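Local coordinates for protein phosphonopyruvate hydrolase (Variovorax sp., PDB 2HJP) that hydrolyses phosphonopyruvate to pyruvate and phosphate, cleaving its carbon-phosphorus bond with the help of a divalent metal ion such as magnesium, manganese or cobalt, at residues T18-H23 with V232-H237; G38-G43 with P77-I82; E110-P115 with R155-I160; L184-Q189 with V209-A214. One frame throughout, in Å; residues are numbered along the deposited sequence.

The four contacts are spread round one parallel eight-stranded barrel of the PEP mutase/isocitrate lyase superfamily. Contact 1 joins the first strand to the last and so closes the barrel; contact 2 lies next to it, with centres about 8 Å apart, its strand 38-41 neighbouring 17-21 in the sheet, where Met20 O lies 2.8 Å from Trp40 N, a probable hydrogen bond. Contacts 3 and 4, about 13 Å apart between centres, are likewise neighbours through strands 151-156 and 182-185. Phosphonopyruvate is shared by contacts 2, 3 and 4: contact 2 binds its carboxylate and, through Asp81, the magnesium ion, Arg155 of contact 3 binds the phosphonyl group and, weakly, the metal-bound oxygen O2, and contact 4 adds further phosphonyl ligands. Gly235 of contact 1 also borders the substrate.

Contact 1 of 4, residues T18-H23 with V232-H237. With NA (sodium ion), chain D.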
loop_
_atom_site.group_PDB
_atom_site.type_symbol
_atom_site.label_atom_id
_atom_site.label_comp_id
_atom_site.label_asym_id
_atom_site.label_seq_id
_atom_site.Cartn_x
_atom_site.Cartn_y
_atom_site.Cartn_z
ATOM N N THR A 18 8.295 -15.614 -25.903
ATOM C CA THR A 18 8.836 -16.090 -24.628
ATOM C C THR A 18 8.613 -15.062 -23.521
ATOM O O THR A 18 8.747 -13.838 -23.736
ATOM C CB THR A 18 10.349 -16.372 -24.717
ATOM O OG1 THR A 18 11.023 -15.160 -25.009
ATOM C CG2 THR A 18 10.649 -17.354 -25.870
ATOM N N ALA A 19 8.231 -15.560 -22.364
ATOM C CA ALA A 19 8.015 -14.643 -21.237
ATOM C C ALA A 19 8.760 -15.281 -20.031
ATOM O O ALA A 19 8.627 -16.470 -19.770
ATOM C CB ALA A 19 6.515 -14.521 -20.890
ATOM N N MET A 20 9.497 -14.461 -19.315
ATOM C CA MET A 20 10.286 -14.888 -18.117
ATOM C C MET A 20 9.731 -14.317 -16.805
ATOM O O MET A 20 9.351 -13.111 -16.680
ATOM C CB MET A 20 11.744 -14.406 -18.273
ATOM C CG MET A 20 12.650 -14.620 -17.018
ATOM S SD MET A 20 12.675 -16.353 -16.508
ATOM C CE MET A 20 13.749 -17.079 -17.813
ATOM N N ALA A 21 9.710 -15.192 -15.816
ATOM C CA ALA A 21 9.271 -14.800 -14.499
ATOM C C ALA A 21 10.126 -13.646 -13.922
ATOM O O ALA A 21 11.340 -13.543 -14.183
ATOM C CB ALA A 21 9.405 -16.019 -13.554
ATOM N N ALA A 22 9.496 -12.805 -13.104
ATOM C CA ALA A 22 10.196 -11.754 -12.415
ATOM C C ALA A 22 9.493 -11.526 -11.085
ATOM O O ALA A 22 8.262 -11.510 -11.047
ATOM C CB ALA A 22 10.221 -10.428 -13.214
ATOM N N HIS A 23 10.266 -11.369 -10.003
ATOM C CA HIS A 23 9.663 -11.101 -8.669
ATOM C C HIS A 23 9.839 -9.604 -8.266
ATOM O O HIS A 23 9.396 -9.165 -7.180
ATOM C CB HIS A 23 10.235 -12.063 -7.593
ATOM C CG HIS A 23 11.727 -12.212 -7.622
ATOM N ND1 HIS A 23 12.383 -13.090 -8.480
ATOM C CD2 HIS A 23 12.689 -11.642 -6.863
ATOM C CE1 HIS A 23 13.685 -13.042 -8.237
ATOM N NE2 HIS A 23 13.893 -12.166 -7.267
ATOM N N VAL A 232 5.659 -19.516 -24.561
ATOM C CA VAL A 232 6.218 -20.399 -23.573
ATOM C C VAL A 232 6.566 -19.510 -22.372
ATOM O O VAL A 232 7.107 -18.392 -22.528
ATOM C CB VAL A 232 7.451 -21.107 -24.056
ATOM C CG1 VAL A 232 8.375 -20.143 -24.625
ATOM C CG2 VAL A 232 8.083 -21.895 -22.858
ATOM N N ILE A 233 6.233 -19.963 -21.168
ATOM C CA ILE A 233 6.546 -19.137 -19.971
ATOM C C ILE A 233 7.577 -19.871 -19.081
ATOM O O ILE A 233 7.386 -21.062 -18.786
ATOM C CB ILE A 233 5.253 -18.916 -19.106
ATOM C CG1 ILE A 233 4.316 -17.906 -19.835
ATOM C CG2 ILE A 233 5.606 -18.381 -17.656
ATOM C CD1 ILE A 233 4.486 -16.423 -19.541
ATOM N N TYR A 234 8.643 -19.161 -18.680
ATOM C CA TYR A 234 9.642 -19.708 -17.731
ATOM C C TYR A 234 9.090 -19.274 -16.393
ATOM O O TYR A 234 9.176 -18.106 -15.969
ATOM C CB TYR A 234 10.991 -19.172 -18.115
ATOM C CG TYR A 234 11.370 -19.785 -19.464
ATOM C CD1 TYR A 234 11.545 -21.151 -19.589
ATOM C CD2 TYR A 234 11.510 -18.987 -20.602
ATOM C CE1 TYR A 234 11.862 -21.734 -20.841
ATOM C CE2 TYR A 234 11.830 -19.541 -21.874
ATOM C CZ TYR A 234 11.997 -20.928 -21.961
ATOM O OH TYR A 234 12.281 -21.483 -23.175
ATOM N N GLY A 235 8.497 -20.241 -15.734
ATOM C CA GLY A 235 7.735 -19.935 -14.542
ATOM C C GLY A 235 8.341 -19.445 -13.277
ATOM O O GLY A 235 7.703 -18.607 -12.600
ATOM N N ASN A 236 9.559 -19.916 -12.946
ATOM C CA ASN A 236 10.136 -19.512 -11.648
ATOM C C ASN A 236 11.667 -19.569 -11.576
ATOM O O ASN A 236 12.240 -19.704 -10.501
ATOM C CB ASN A 236 9.525 -20.440 -10.535
ATOM C CG ASN A 236 9.738 -21.969 -10.821
ATOM O OD1 ASN A 236 10.649 -22.341 -11.541
ATOM N ND2 ASN A 236 8.863 -22.837 -10.237
ATOM N N HIS A 237 12.322 -19.381 -12.710
ATOM C CA HIS A 237 13.746 -19.508 -12.803
ATOM C C HIS A 237 14.501 -18.290 -12.236
ATOM O O HIS A 237 15.672 -18.419 -11.808
ATOM C CB HIS A 237 14.123 -19.785 -14.262
ATOM C CG HIS A 237 13.439 -20.993 -14.825
ATOM N ND1 HIS A 237 12.133 -20.958 -15.281
ATOM C CD2 HIS A 237 13.801 -22.305 -14.797
ATOM C CE1 HIS A 237 11.713 -22.206 -15.491
ATOM N NE2 HIS A 237 12.710 -23.039 -15.208
HETATM NA NA NA D . 9.637 -9.307 -4.480
#
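The carbonyl oxygen of Ala19 takes the amide of Tyr234, N to O 2.9 Å and almost straight at 168°, in the seam where the first and last strands of the TIM barrel meet. The strands run parallel, and the same pattern continues on both sides of this bond: Ala19 N donates to Val232 O at 3.1 Å and Ala21 N to Tyr234 O at 3.0 Å, the latter more bent. On the face bearing Thr18, Met20 and Tyr234, the methionine chain leaves with CG anti to the backbone N (chi1 173°) and then bends twice, which brings CE to 3.5 Å from Tyr234 CB and sets the two side chains nearly at right angles. Phe250 of a second subunit packs on Met20 there, while Tyr234 OH is hydrogen-bonded to Glu220. Past the strand, His23 O binds a sodium ion at 2.7 Å, together with Ser49 OG. Where the strands end, the methyl CB of Ala21 rests 3.2 Å from Gly235 O.

Contact 2 of 4, residues G38-G43 with P77-I82; sequences GIWGSG and PLIADI. With MG (magnesium ion), chain C; PPR (phosphonopyruvate), chain G.
From its CB, Trp40 crosses the side chain of Ile79 at about a right angle, on neighbouring parallel strands of the TIM barrel. A chi1 of 165° swings the indole away from its own amide nitrogen and along the barrel interior: CE3 lies 3.8 Å from Ile79 CG2, CZ3 meets the same methyl, and CH2 reaches Asp81 CB at 3.4 Å. The edge carrying NE1 and CZ2 serves phosphonopyruvate: CZ2 lies 3.6 Å from substrate C2, and NE1 donates to the carboxylate oxygen O1 at 2.9 Å, near the ring plane. Were Trp40 cut back to an alanine, the carboxylate would probably lose one of its donors and a gap would open beside Ile79 and Asp81. Ser42 OG donates to the same O1 at 2.7 Å. Asp81 is the protein ligand of the magnesium: its OD2 binds the ion at 2.1 Å, alongside O2 and O2' of the substrate and three waters, and also accepts from Gly43 N on its anti side, 30° out of the carboxylate plane. One of those waters lies 2.8 Å from Asp81 OD1, placed to donate to it.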
loop_
_atom_site.group_PDB
_atom_site.type_symbol
_atom_site.label_atom_id
_atom_site.label_comp_id
_atom_site.label_asym_id
_atom_site.label_seq_id
_atom_site.Cartn_x
_atom_site.Cartn_y
_atom_site.Cartn_z
ATOM N N GLY A 38 8.468 -11.158 -23.200
ATOM C CA GLY A 38 7.648 -10.481 -22.217
ATOM C C GLY A 38 8.021 -10.939 -20.793
ATOM O O GLY A 38 8.887 -11.835 -20.618
ATOM N N ILE A 39 7.405 -10.309 -19.805
ATOM C CA ILE A 39 7.607 -10.620 -18.407
ATOM C C ILE A 39 6.405 -11.433 -17.877
ATOM O O ILE A 39 5.259 -11.156 -18.257
ATOM C CB ILE A 39 7.732 -9.292 -17.565
ATOM C CG1 ILE A 39 8.872 -8.413 -18.125
ATOM C CG2 ILE A 39 7.917 -9.624 -16.058
ATOM C CD1 ILE A 39 10.298 -9.005 -18.066
ATOM N N TRP A 40 6.676 -12.446 -17.043
ATOM C CA TRP A 40 5.626 -13.255 -16.420
ATOM C C TRP A 40 5.574 -12.764 -14.951
ATOM O O TRP A 40 6.540 -12.970 -14.169
ATOM C CB TRP A 40 6.007 -14.750 -16.510
ATOM C CG TRP A 40 5.248 -15.696 -15.636
ATOM C CD1 TRP A 40 5.780 -16.649 -14.818
ATOM C CD2 TRP A 40 3.817 -15.849 -15.537
ATOM N NE1 TRP A 40 4.779 -17.387 -14.214
ATOM C CE2 TRP A 40 3.572 -16.913 -14.631
ATOM C CE3 TRP A 40 2.725 -15.191 -16.128
ATOM C CZ2 TRP A 40 2.273 -17.340 -14.304
ATOM C CZ3 TRP A 40 1.434 -15.601 -15.816
ATOM C CH2 TRP A 40 1.210 -16.671 -14.902
ATOM N N GLY A 41 4.464 -12.120 -14.587
ATOM C CA GLY A 41 4.303 -11.594 -13.228
ATOM C C GLY A 41 3.769 -12.695 -12.336
ATOM O O GLY A 41 2.672 -12.679 -11.841
ATOM N N SER A 42 4.626 -13.671 -12.154
ATOM C CA SER A 42 4.410 -14.883 -11.397
ATOM C C SER A 42 3.919 -14.756 -9.931
ATOM O O SER A 42 4.565 -14.111 -9.139
ATOM C CB SER A 42 5.756 -15.649 -11.370
ATOM O OG SER A 42 5.595 -16.815 -10.562
ATOM N N GLY A 43 2.799 -15.382 -9.583
ATOM C CA GLY A 43 2.359 -15.364 -8.178
ATOM C C GLY A 43 3.277 -16.264 -7.319
ATOM O O GLY A 43 3.506 -16.011 -6.154
ATOM N N PRO A 77 5.774 -6.378 -23.071
ATOM C CA PRO A 77 4.515 -6.792 -22.415
ATOM C C PRO A 77 4.676 -7.578 -21.109
ATOM O O PRO A 77 5.567 -8.434 -20.972
ATOM C CB PRO A 77 3.834 -7.690 -23.462
ATOM C CG PRO A 77 4.388 -7.176 -24.763
ATOM C CD PRO A 77 5.847 -6.923 -24.447
ATOM N N LEU A 78 3.759 -7.330 -20.203
ATOM C CA LEU A 78 3.731 -7.994 -18.902
ATOM C C LEU A 78 2.456 -8.843 -18.914
ATOM O O LEU A 78 1.360 -8.322 -19.213
ATOM C CB LEU A 78 3.607 -6.940 -17.770
ATOM C CG LEU A 78 3.240 -7.526 -16.404
ATOM C CD1 LEU A 78 4.297 -8.550 -15.982
ATOM C CD2 LEU A 78 3.128 -6.326 -15.359
ATOM N N ILE A 79 2.611 -10.125 -18.606
ATOM C CA ILE A 79 1.528 -11.067 -18.505
ATOM C C ILE A 79 1.412 -11.244 -16.989
ATOM O O ILE A 79 2.356 -11.763 -16.352
ATOM C CB ILE A 79 1.930 -12.403 -19.119
ATOM C CG1 ILE A 79 2.317 -12.221 -20.588
ATOM C CG2 ILE A 79 0.793 -13.425 -18.899
ATOM C CD1 ILE A 79 3.718 -11.673 -20.819
ATOM N N ALA A 80 0.289 -10.811 -16.405
ATOM C CA ALA A 80 0.100 -10.952 -14.962
ATOM C C ALA A 80 -0.692 -12.205 -14.548
ATOM O O ALA A 80 -1.737 -12.513 -15.140
ATOM C CB ALA A 80 -0.614 -9.680 -14.419
ATOM N N ASP A 81 -0.197 -12.895 -13.509
ATOM C CA ASP A 81 -0.846 -14.059 -12.927
ATOM C C ASP A 81 -1.943 -13.580 -11.919
ATOM O O ASP A 81 -1.618 -12.962 -10.911
ATOM C CB ASP A 81 0.219 -14.869 -12.171
ATOM C CG ASP A 81 -0.315 -16.141 -11.541
ATOM O OD1 ASP A 81 -1.534 -16.438 -11.609
ATOM O OD2 ASP A 81 0.534 -16.859 -10.952
ATOM N N ILE A 82 -3.228 -13.831 -12.183
ATOM C CA ILE A 82 -4.244 -13.406 -11.200
ATOM C C ILE A 82 -4.892 -14.594 -10.508
ATOM O O ILE A 82 -6.050 -14.539 -10.051
ATOM C CB ILE A 82 -5.314 -12.443 -11.836
ATOM C CG1 ILE A 82 -6.066 -13.135 -12.970
ATOM C CG2 ILE A 82 -4.580 -11.202 -12.368
ATOM C CD1 ILE A 82 -7.334 -12.421 -13.429
HETATM MG MG MG C . 0.707 -18.764 -10.142
HETATM C C1 PPR G . 3.255 -19.072 -11.254
HETATM O O1 PPR G . 4.436 -18.877 -11.760
HETATM O "O2'" PPR G . 2.818 -18.497 -10.294
HETATM C C2 PPR G . 2.433 -20.089 -11.988
HETATM C C3 PPR G . 2.861 -21.206 -12.646
HETATM O O2 PPR G . 1.127 -19.824 -11.947
HETATM P P PPR G . 3.034 -22.575 -11.403
HETATM O O1P PPR G . 1.586 -22.798 -10.885
HETATM O O2P PPR G . 4.019 -22.055 -10.322
HETATM O O3P PPR G . 3.485 -23.722 -12.178
HETATM O O HOH W 1 -1.365 -19.001 -10.532
HETATM O O HOH W 2 0.363 -17.943 -8.209
HETATM O O HOH W 3 0.799 -20.587 -9.105
#

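Contact 3 of 4, residues E110-P115 with R155-I160; sequences EDKTFP and RVEALI. With PPR (phosphonopyruvate), chain G.
A chi1 of 164°, which puts CG trans to the main-chain nitrogen, and a chain extended as far as NE carry Arg155 from its strand alongside Glu110, whose own CG sits between backbone N and carbonyl carbon (chi1 62°), and the two side chains point the same way. They belong to neighbouring parallel strands of the TIM barrel and form a salt-bridge network with Glu157, behind the arginine's grip on the substrate. Glu110 OE2 lies over one face of the guanidinium, 3.5 Å from Arg155 NE, and offers charge alone, since no N-H is aimed at it. In the guanidinium plane, NE and NH2 grip a single oxygen side-on, Glu157 OE2, with NE at 2.6 Å. The remaining edge faces phosphonopyruvate, where NH1 and NH2 both donate to phosphonyl O1P, at 3.1 and 3.0 Å. A leucine at Arg155 would probably leave the two carboxylates without their shared positive partner and take two of the donors from phosphonyl O1P. Asp111 OD2 is hydrogen-bonded to Tyr175 OH. Its other oxygen, OD1, accepts from Glu157 N at 3.0 Å on the syn side, 16° out of the carboxylate plane.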
loop_
_atom_site.group_PDB
_atom_site.type_symbol
_atom_site.label_atom_id
_atom_site.label_comp_id
_atom_site.label_asym_id
_atom_site.label_seq_id
_atom_site.Cartn_x
_atom_site.Cartn_y
_atom_site.Cartn_z
ATOM N N GLU A 110 -6.825 -19.269 -13.648
ATOM C CA GLU A 110 -7.017 -20.747 -13.682
ATOM C C GLU A 110 -8.360 -21.194 -13.146
ATOM O O GLU A 110 -9.027 -20.473 -12.369
ATOM C CB GLU A 110 -5.895 -21.418 -12.859
ATOM C CG GLU A 110 -5.962 -20.978 -11.376
ATOM C CD GLU A 110 -4.561 -20.850 -10.741
ATOM O OE1 GLU A 110 -4.438 -21.147 -9.550
ATOM O OE2 GLU A 110 -3.597 -20.465 -11.447
ATOM N N ASP A 111 -8.766 -22.401 -13.528
ATOM C CA ASP A 111 -10.091 -22.873 -13.111
ATOM C C ASP A 111 -10.133 -23.706 -11.808
ATOM O O ASP A 111 -11.062 -24.507 -11.596
ATOM C CB ASP A 111 -10.775 -23.636 -14.264
ATOM C CG ASP A 111 -9.922 -24.779 -14.811
ATOM O OD1 ASP A 111 -8.837 -25.059 -14.258
ATOM O OD2 ASP A 111 -10.335 -25.400 -15.813
ATOM N N LYS A 112 -9.144 -23.519 -10.947
ATOM C CA LYS A 112 -9.145 -24.225 -9.667
ATOM C C LYS A 112 -10.274 -23.565 -8.826
ATOM O O LYS A 112 -10.621 -22.390 -9.036
ATOM C CB LYS A 112 -7.809 -24.036 -8.950
ATOM C CG LYS A 112 -6.637 -24.571 -9.725
ATOM C CD LYS A 112 -5.420 -25.042 -8.873
ATOM C CE LYS A 112 -4.820 -23.991 -7.999
ATOM N NZ LYS A 112 -3.735 -24.597 -7.140
ATOM N N THR A 113 -10.837 -24.304 -7.893
ATOM C CA THR A 113 -11.870 -23.741 -7.038
ATOM C C THR A 113 -11.066 -22.919 -6.066
ATOM O O THR A 113 -9.848 -23.130 -5.916
ATOM C CB THR A 113 -12.607 -24.804 -6.221
ATOM O OG1 THR A 113 -11.668 -25.418 -5.333
ATOM C CG2 THR A 113 -13.177 -25.869 -7.131
ATOM N N PHE A 114 -11.725 -21.994 -5.384
ATOM C CA PHE A 114 -11.018 -21.175 -4.430
ATOM C C PHE A 114 -12.024 -20.712 -3.421
ATOM O O PHE A 114 -13.071 -20.252 -3.787
ATOM C CB PHE A 114 -10.428 -19.944 -5.092
ATOM C CG PHE A 114 -10.092 -18.872 -4.117
ATOM C CD1 PHE A 114 -8.970 -19.009 -3.298
ATOM C CD2 PHE A 114 -11.001 -17.820 -3.881
ATOM C CE1 PHE A 114 -8.747 -18.140 -2.241
ATOM C CE2 PHE A 114 -10.810 -16.933 -2.836
ATOM C CZ PHE A 114 -9.684 -17.080 -1.996
ATOM N N PRO A 115 -11.702 -20.807 -2.137
ATOM C CA PRO A 115 -10.446 -21.339 -1.605
ATOM C C PRO A 115 -10.439 -22.848 -1.638
ATOM O O PRO A 115 -11.480 -23.481 -1.843
ATOM C CB PRO A 115 -10.431 -20.837 -0.167
ATOM C CG PRO A 115 -11.950 -20.719 0.177
ATOM C CD PRO A 115 -12.511 -20.144 -1.089
ATOM N N ARG A 155 -6.320 -20.665 -17.875
ATOM C CA ARG A 155 -5.481 -21.777 -17.521
ATOM C C ARG A 155 -6.304 -22.963 -17.082
ATOM O O ARG A 155 -7.147 -22.872 -16.173
ATOM C CB ARG A 155 -4.488 -21.319 -16.454
ATOM C CG ARG A 155 -3.798 -22.442 -15.702
ATOM C CD ARG A 155 -2.687 -21.876 -14.761
ATOM N NE ARG A 155 -2.343 -22.840 -13.716
ATOM C CZ ARG A 155 -1.290 -22.773 -12.896
ATOM N NH1 ARG A 155 -0.430 -21.778 -13.005
ATOM N NH2 ARG A 155 -1.129 -23.681 -11.923
ATOM N N VAL A 156 -6.082 -24.079 -17.765
ATOM C CA VAL A 156 -6.817 -25.327 -17.531
ATOM C C VAL A 156 -5.990 -26.253 -16.627
ATOM O O VAL A 156 -4.912 -26.691 -17.023
ATOM C CB VAL A 156 -7.103 -26.031 -18.936
ATOM C CG1 VAL A 156 -7.656 -27.453 -18.734
ATOM C CG2 VAL A 156 -8.046 -25.174 -19.783
ATOM N N GLU A 157 -6.515 -26.547 -15.441
ATOM C CA GLU A 157 -5.880 -27.389 -14.430
ATOM C C GLU A 157 -6.321 -28.862 -14.460
ATOM O O GLU A 157 -5.836 -29.688 -13.659
ATOM C CB GLU A 157 -6.237 -26.863 -13.041
ATOM C CG GLU A 157 -5.590 -25.586 -12.625
ATOM C CD GLU A 157 -4.138 -25.798 -12.330
ATOM O OE1 GLU A 157 -3.805 -26.567 -11.409
ATOM O OE2 GLU A 157 -3.350 -25.193 -13.034
ATOM N N ALA A 158 -7.247 -29.189 -15.348
ATOM C CA ALA A 158 -7.780 -30.555 -15.420
ATOM C C ALA A 158 -6.714 -31.698 -15.529
ATOM O O ALA A 158 -6.920 -32.781 -14.966
ATOM C CB ALA A 158 -8.788 -30.645 -16.559
ATOM N N LEU A 159 -5.605 -31.494 -16.249
ATOM C CA LEU A 159 -4.581 -32.561 -16.314
ATOM C C LEU A 159 -3.995 -32.759 -14.896
ATOM O O LEU A 159 -3.950 -33.863 -14.351
ATOM C CB LEU A 159 -3.459 -32.216 -17.319
ATOM C CG LEU A 159 -3.914 -32.210 -18.795
ATOM C CD1 LEU A 159 -2.785 -32.045 -19.799
ATOM C CD2 LEU A 159 -4.570 -33.515 -19.036
ATOM N N ILE A 160 -3.621 -31.655 -14.288
ATOM C CA ILE A 160 -3.064 -31.644 -12.955
ATOM C C ILE A 160 -4.053 -32.229 -11.925
ATOM O O ILE A 160 -3.646 -32.993 -11.052
ATOM C CB ILE A 160 -2.674 -30.212 -12.578
ATOM C CG1 ILE A 160 -1.616 -29.741 -13.574
ATOM C CG2 ILE A 160 -2.291 -30.136 -11.106
ATOM C CD1 ILE A 160 -0.277 -30.386 -13.479
HETATM C C1 PPR G . 3.255 -19.072 -11.254
HETATM O O1 PPR G . 4.436 -18.877 -11.760
HETATM O "O2'" PPR G . 2.818 -18.497 -10.294
HETATM C C2 PPR G . 2.433 -20.089 -11.988
HETATM C C3 PPR G . 2.861 -21.206 -12.646
HETATM O O2 PPR G . 1.127 -19.824 -11.947
HETATM P P PPR G . 3.034 -22.575 -11.403
HETATM O O1P PPR G . 1.586 -22.798 -10.885
HETATM O O2P PPR G . 4.019 -22.055 -10.322
HETATM O O3P PPR G . 3.485 -23.722 -12.178
#

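Contact 4 of 4, residues L184-Q189 with V209-A214; sequences LIHSRQ and VLVPTA. With PPR (phosphonopyruvate), chain G.
The imidazole of His186 has Val211 O and the phosphonyl oxygen O3P of the substrate at its edge, near the ring plane, while its NE2 lies over one face of the Arg188 guanidinium. His186 CE1 comes 3.6 Å from Val211 CB. The adjoining NE2 donates to O3P at 2.8 Å with an N-H...O angle of 164°, and Arg188 NH1 reaches the same oxygen at 2.8 Å, so two donors grip it. Arg188 NH2 turns instead to O1P, at a longer 3.2 Å. Strands 182-185 and 208-210, joined through helix 193-201 in a beta-alpha-beta unit, bring these loops together; Ile185 N donates to Val209 O between them. Leu184 CD1 packs 3.7 Å from Val211 CG2 toward the barrel interior. Beyond the strands, where the backbones part, waters fill in for direct bonds. One accepts from Val211 N, donates to Ile185 O and is hydrogen-bonded to His186 ND1 at 3.0 Å. A second water donates to Val211 O and, at 2.7 Å, to Ser187 O.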
loop_
_atom_site.group_PDB
_atom_site.type_symbol
_atom_site.label_atom_id
_atom_site.label_comp_id
_atom_site.label_asym_id
_atom_site.label_seq_id
_atom_site.Cartn_x
_atom_site.Cartn_y
_atom_site.Cartn_z
ATOM N N LEU A 184 -3.796 -21.824 -21.497
ATOM C CA LEU A 184 -2.567 -22.278 -20.890
ATOM C C LEU A 184 -2.944 -23.647 -20.329
ATOM O O LEU A 184 -3.791 -23.729 -19.460
ATOM C CB LEU A 184 -2.147 -21.320 -19.761
ATOM C CG LEU A 184 -0.715 -21.585 -19.199
ATOM C CD1 LEU A 184 -0.227 -20.339 -18.334
ATOM C CD2 LEU A 184 -0.730 -22.986 -18.426
ATOM N N ILE A 185 -2.354 -24.712 -20.872
ATOM C CA ILE A 185 -2.622 -26.076 -20.418
ATOM C C ILE A 185 -1.423 -26.422 -19.552
ATOM O O ILE A 185 -0.276 -26.369 -19.970
ATOM C CB ILE A 185 -2.822 -27.066 -21.618
ATOM C CG1 ILE A 185 -3.056 -28.487 -21.102
ATOM C CG2 ILE A 185 -1.583 -27.026 -22.611
ATOM C CD1 ILE A 185 -4.424 -28.721 -20.470
ATOM N N HIS A 186 -1.710 -26.761 -18.302
ATOM C CA HIS A 186 -0.613 -27.037 -17.395
ATOM C C HIS A 186 -0.405 -28.522 -17.043
ATOM O O HIS A 186 -1.315 -29.367 -17.118
ATOM C CB HIS A 186 -0.806 -26.182 -16.142
ATOM C CG HIS A 186 0.487 -25.764 -15.481
ATOM N ND1 HIS A 186 1.730 -25.916 -16.073
ATOM C CD2 HIS A 186 0.725 -25.241 -14.250
ATOM C CE1 HIS A 186 2.671 -25.516 -15.235
ATOM N NE2 HIS A 186 2.090 -25.101 -14.121
ATOM N N SER A 187 0.827 -28.826 -16.661
ATOM C CA SER A 187 1.210 -30.190 -16.281
ATOM C C SER A 187 2.403 -30.157 -15.301
ATOM O O SER A 187 3.292 -29.323 -15.448
ATOM C CB SER A 187 1.610 -31.019 -17.519
ATOM O OG SER A 187 2.062 -32.319 -17.137
ATOM N N ARG A 188 2.385 -31.050 -14.311
ATOM C CA ARG A 188 3.454 -31.152 -13.318
ATOM C C ARG A 188 4.278 -32.414 -13.547
ATOM O O ARG A 188 5.131 -32.747 -12.702
ATOM C CB ARG A 188 2.900 -31.287 -11.899
ATOM C CG ARG A 188 2.033 -30.194 -11.430
ATOM C CD ARG A 188 2.803 -28.991 -11.005
ATOM N NE ARG A 188 1.820 -27.990 -10.623
ATOM C CZ ARG A 188 2.065 -26.689 -10.580
ATOM N NH1 ARG A 188 3.279 -26.221 -10.890
ATOM N NH2 ARG A 188 1.078 -25.865 -10.252
ATOM N N GLN A 189 3.983 -33.152 -14.631
ATOM C CA GLN A 189 4.724 -34.394 -14.970
ATOM C C GLN A 189 6.160 -34.028 -15.247
ATOM O O GLN A 189 6.417 -32.926 -15.714
ATOM C CB GLN A 189 4.180 -35.023 -16.250
ATOM C CG GLN A 189 3.530 -36.370 -16.077
ATOM C CD GLN A 189 2.368 -36.332 -15.122
ATOM O OE1 GLN A 189 1.590 -37.288 -15.038
ATOM N NE2 GLN A 189 2.232 -35.224 -14.389
ATOM N N VAL A 209 -0.567 -21.988 -24.487
ATOM C CA VAL A 209 0.521 -21.447 -23.666
ATOM C C VAL A 209 1.044 -22.614 -22.807
ATOM O O VAL A 209 0.248 -23.314 -22.165
ATOM C CB VAL A 209 0.029 -20.330 -22.680
ATOM C CG1 VAL A 209 1.248 -19.729 -21.879
ATOM C CG2 VAL A 209 -0.774 -19.265 -23.420
ATOM N N LEU A 210 2.367 -22.794 -22.814
ATOM C CA LEU A 210 3.023 -23.821 -21.988
ATOM C C LEU A 210 3.950 -23.210 -20.910
ATOM O O LEU A 210 4.611 -22.154 -21.136
ATOM C CB LEU A 210 3.886 -24.758 -22.883
ATOM C CG LEU A 210 3.192 -25.481 -24.055
ATOM C CD1 LEU A 210 4.115 -26.402 -24.842
ATOM C CD2 LEU A 210 2.041 -26.316 -23.415
ATOM N N VAL A 211 4.027 -23.863 -19.764
ATOM C CA VAL A 211 4.939 -23.459 -18.672
ATOM C C VAL A 211 5.662 -24.787 -18.407
ATOM O O VAL A 211 5.243 -25.580 -17.554
ATOM C CB VAL A 211 4.125 -23.037 -17.428
ATOM C CG1 VAL A 211 5.086 -22.515 -16.291
ATOM C CG2 VAL A 211 3.043 -22.024 -17.848
ATOM N N PRO A 212 6.722 -25.060 -19.158
ATOM C CA PRO A 212 7.529 -26.289 -19.088
ATOM C C PRO A 212 8.449 -26.506 -17.910
ATOM O O PRO A 212 9.358 -27.299 -18.011
ATOM C CB PRO A 212 8.317 -26.249 -20.391
ATOM C CG PRO A 212 8.627 -24.762 -20.537
ATOM C CD PRO A 212 7.327 -24.081 -20.102
ATOM N N THR A 213 8.188 -25.802 -16.799
ATOM C CA THR A 213 9.017 -25.872 -15.598
ATOM C C THR A 213 9.326 -27.251 -15.112
ATOM O O THR A 213 10.487 -27.510 -14.789
ATOM C CB THR A 213 8.353 -25.107 -14.437
ATOM O OG1 THR A 213 8.129 -23.780 -14.878
ATOM C CG2 THR A 213 9.227 -25.108 -13.161
ATOM N N ALA A 214 8.310 -28.130 -15.085
ATOM C CA ALA A 214 8.472 -29.495 -14.596
ATOM C C ALA A 214 9.058 -30.453 -15.635
ATOM O O ALA A 214 9.572 -31.520 -15.294
ATOM C CB ALA A 214 7.143 -30.026 -14.110
HETATM C C1 PPR G . 3.255 -19.072 -11.254
HETATM O O1 PPR G . 4.436 -18.877 -11.760
HETATM O "O2'" PPR G . 2.818 -18.497 -10.294
HETATM C C2 PPR G . 2.433 -20.089 -11.988
HETATM C C3 PPR G . 2.861 -21.206 -12.646
HETATM O O2 PPR G . 1.127 -19.824 -11.947
HETATM P P PPR G . 3.034 -22.575 -11.403
HETATM O O1P PPR G . 1.586 -22.798 -10.885
HETATM O O2P PPR G . 4.019 -22.055 -10.322
HETATM O O3P PPR G . 3.485 -23.722 -12.178
HETATM O O HOH W 4 2.370 -26.236 -18.947
HETATM O O HOH W 5 5.295 -27.553 -15.530
#